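Local coordinates for protein guanidinopropionase (Pseudomonas aeruginosa, PDB 3NIQ) that hydrolyses 3-guanidinopropanoate to beta-alanine and urea as a hexameric, manganese-dependent member of the arginase family, at residues Q7-A11 with A12-R16. Residues are numbered along the deposited sequence; the frame is centred on the assembly and turned at random.
Sequences QPLDA and AEIPR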
ATOM      1  N   GLN A   7      29.262 -20.727   2.436  1.00 26.50           N
ATOM      2  CA  GLN A   7      28.808 -20.187   1.165  1.00 26.92           C
ATOM      3  C   GLN A   7      27.289 -20.028   1.263  1.00 25.75           C
ATOM      4  O   GLN A   7      26.634 -20.802   1.967  1.00 26.46           O
ATOM      5  CB  GLN A   7      29.151 -21.127  -0.015  1.00 27.16           C
ATOM      6  CG  GLN A   7      30.655 -21.356  -0.307  1.00 28.45           C
ATOM      7  CD  GLN A   7      31.372 -20.146  -0.892  1.00 28.94           C
ATOM      8  OE1 GLN A   7      30.798 -19.349  -1.625  1.00 31.50           O
ATOM      9  NE2 GLN A   7      32.647 -20.015  -0.571  1.00 29.37           N
ATOM     10  N   PRO A   8      26.731 -19.030   0.557  1.00 24.85           N
ATOM     11  CA  PRO A   8      25.282 -18.843   0.492  1.00 25.87           C
ATOM     12  C   PRO A   8      24.628 -20.075  -0.118  1.00 26.77           C
ATOM     13  O   PRO A   8      25.303 -20.814  -0.830  1.00 26.95           O
ATOM     14  CB  PRO A   8      25.114 -17.677  -0.502  1.00 26.00           C
ATOM     15  CG  PRO A   8      26.435 -16.993  -0.545  1.00 26.29           C
ATOM     16  CD  PRO A   8      27.455 -18.070  -0.303  1.00 25.66           C
ATOM     17  N   LEU A   9      23.333 -20.280   0.125  1.00 27.09           N
ATOM     18  CA  LEU A   9      22.597 -21.332  -0.578  1.00 27.97           C
ATOM     19  C   LEU A   9      22.816 -21.198  -2.090  1.00 29.04           C
ATOM     20  O   LEU A   9      22.797 -20.095  -2.639  1.00 27.71           O
ATOM     21  CB  LEU A   9      21.100 -21.291  -0.235  1.00 27.03           C
ATOM     22  CG  LEU A   9      20.654 -21.634   1.199  1.00 27.63           C
ATOM     23  CD1 LEU A   9      19.134 -21.402   1.414  1.00 22.00           C
ATOM     24  CD2 LEU A   9      21.030 -23.066   1.577  1.00 27.30           C
ATOM     25  N   ASP A  10      23.052 -22.318  -2.763  1.00 30.60           N
ATOM     26  CA  ASP A  10      23.293 -22.288  -4.203  1.00 32.25           C
ATOM     27  C   ASP A  10      21.999 -22.013  -5.000  1.00 32.40           C
ATOM     28  O   ASP A  10      21.092 -22.856  -5.036  1.00 31.46           O
ATOM     29  CB  ASP A  10      23.934 -23.603  -4.646  1.00 33.38           C
ATOM     30  CG  ASP A  10      24.511 -23.536  -6.055  1.00 36.03           C
ATOM     31  OD1 ASP A  10      24.450 -22.471  -6.717  1.00 38.48           O
ATOM     32  OD2 ASP A  10      25.039 -24.578  -6.490  1.00 40.80           O
ATOM     33  N   ALA A  11      21.933 -20.833  -5.622  1.00 32.19           N
ATOM     34  CA  ALA A  11      20.728 -20.376  -6.334  1.00 34.31           C
ATOM     35  C   ALA A  11      20.445 -21.176  -7.605  1.00 35.31           C
ATOM     36  O   ALA A  11      19.354 -21.100  -8.173  1.00 35.61           O
ATOM     37  CB  ALA A  11      20.827 -18.895  -6.660  1.00 33.78           C
ATOM     38  N   ALA A  12      21.441 -21.930  -8.059  1.00 36.81           N
ATOM     39  CA  ALA A  12      21.269 -22.822  -9.206  1.00 37.25           C
ATOM     40  C   ALA A  12      20.454 -24.051  -8.791  1.00 37.82           C
ATOM     41  O   ALA A  12      20.012 -24.822  -9.641  1.00 38.76           O
ATOM     42  CB  ALA A  12      22.626 -23.232  -9.743  1.00 36.79           C
ATOM     43  N   GLU A  13      20.253 -24.204  -7.481  1.00 37.53           N
ATOM     44  CA  GLU A  13      19.618 -25.377  -6.889  1.00 38.20           C
ATOM     45  C   GLU A  13      18.427 -24.999  -5.996  1.00 37.04           C
ATOM     46  O   GLU A  13      17.458 -25.754  -5.892  1.00 37.68           O
ATOM     47  CB  GLU A  13      20.652 -26.124  -6.035  1.00 39.23           C
ATOM     48  CG  GLU A  13      20.302 -27.570  -5.688  1.00 43.73           C
ATOM     49  CD  GLU A  13      20.819 -28.565  -6.728  1.00 48.58           C
ATOM     50  OE1 GLU A  13      20.187 -29.635  -6.910  1.00 50.11           O
ATOM     51  OE2 GLU A  13      21.860 -28.275  -7.359  1.00 50.88           O
ATOM     52  N   ILE A  14      18.532 -23.859  -5.314  1.00 34.53           N
ATOM     53  CA  ILE A  14      17.506 -23.413  -4.379  1.00 32.68           C
ATOM     54  C   ILE A  14      17.102 -21.997  -4.777  1.00 30.66           C
ATOM     55  O   ILE A  14      17.897 -21.067  -4.648  1.00 30.58           O
ATOM     56  CB  ILE A  14      17.988 -23.466  -2.905  1.00 33.33           C
ATOM     57  CG1 ILE A  14      18.403 -24.903  -2.521  1.00 35.01           C
ATOM     58  CG2 ILE A  14      16.862 -23.003  -1.959  1.00 31.37           C
ATOM     59  CD1 ILE A  14      19.285 -25.001  -1.259  1.00 36.99           C
ATOM     60  N   PRO A  15      15.874 -21.829  -5.298  1.00 28.52           N
ATOM     61  CA  PRO A  15      15.547 -20.513  -5.863  1.00 27.44           C
ATOM     62  C   PRO A  15      15.548 -19.459  -4.752  1.00 26.31           C
ATOM     63  O   PRO A  15      15.389 -19.803  -3.579  1.00 24.61           O
ATOM     64  CB  PRO A  15      14.152 -20.703  -6.446  1.00 27.37           C
ATOM     65  CG  PRO A  15      13.882 -22.219  -6.404  1.00 27.75           C
ATOM     66  CD  PRO A  15      14.714 -22.737  -5.281  1.00 28.45           C
ATOM     67  N   ARG A  16      15.757 -18.203  -5.127  1.00 26.71           N
ATOM     68  CA  ARG A  16      16.025 -17.129  -4.169  1.00 27.44           C
ATOM     69  C   ARG A  16      14.846 -16.794  -3.251  1.00 27.22           C
ATOM     70  O   ARG A  16      15.008 -16.085  -2.255  1.00 27.94           O
ATOM     71  CB  ARG A  16      16.495 -15.874  -4.916  1.00 27.94           C
ATOM     72  CG  ARG A  16      17.809 -16.085  -5.615  1.00 29.39           C
ATOM     73  CD  ARG A  16      18.242 -14.870  -6.428  1.00 31.40           C
ATOM     74  NE  ARG A  16      19.544 -15.120  -7.051  1.00 32.68           N
ATOM     75  CZ  ARG A  16      20.714 -15.206  -6.400  1.00 35.88           C
ATOM     76  NH1 ARG A  16      20.802 -15.054  -5.071  1.00 32.72           N
ATOM     77  NH2 ARG A  16      21.821 -15.443  -7.088  1.00 37.88           N
TER
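A tight turn in the N-terminal loop ahead of strand 37-42, the first strand in chain order of the parallel arginase-fold sheet, folds Leu9 and Asp10 back on Glu13 and Ile14. Its hub is the carbonyl oxygen Asp10 O, which receives two backbone N-H groups. Glu13 N, at 2.9 Å from Asp10 O, closes a type I beta turn over Ala11 and Ala12; Ile14 N, at 2.8 Å from Asp10 O, closes a wider alpha turn around it. Glu13 N comes from above the carbonyl plane, Ile14 N within it. The Asp10 side chain, with CG anti to its own backbone N (chi1 -167°), swings OD1 to within 3.3 Å of Ala12 N, a weak but fairly straight hydrogen bond in the manner of an Asx turn. Beyond the turn the chain comes back past its start: Ala11 CA offers its hydrogen to Ile14 O at 3.4 Å, and that same oxygen accepts a hydrogen bond from Arg25. Leu9 CD2 and Ile14 CD1 meet at 3.9 Å as the two apolar side chains cross at a slant. The straight Arg16 chain runs back to Ala11; its NH1 binds Ser66 O and its NH2 makes a weak hydrogen bond to Tyr193 OH of a neighbouring subunit, placing the turn at a hexamer interface. Ala11 CB rests over one guanidinium face, nearer the edge of the group than its centre, 3.6 Å from Arg16 NH2.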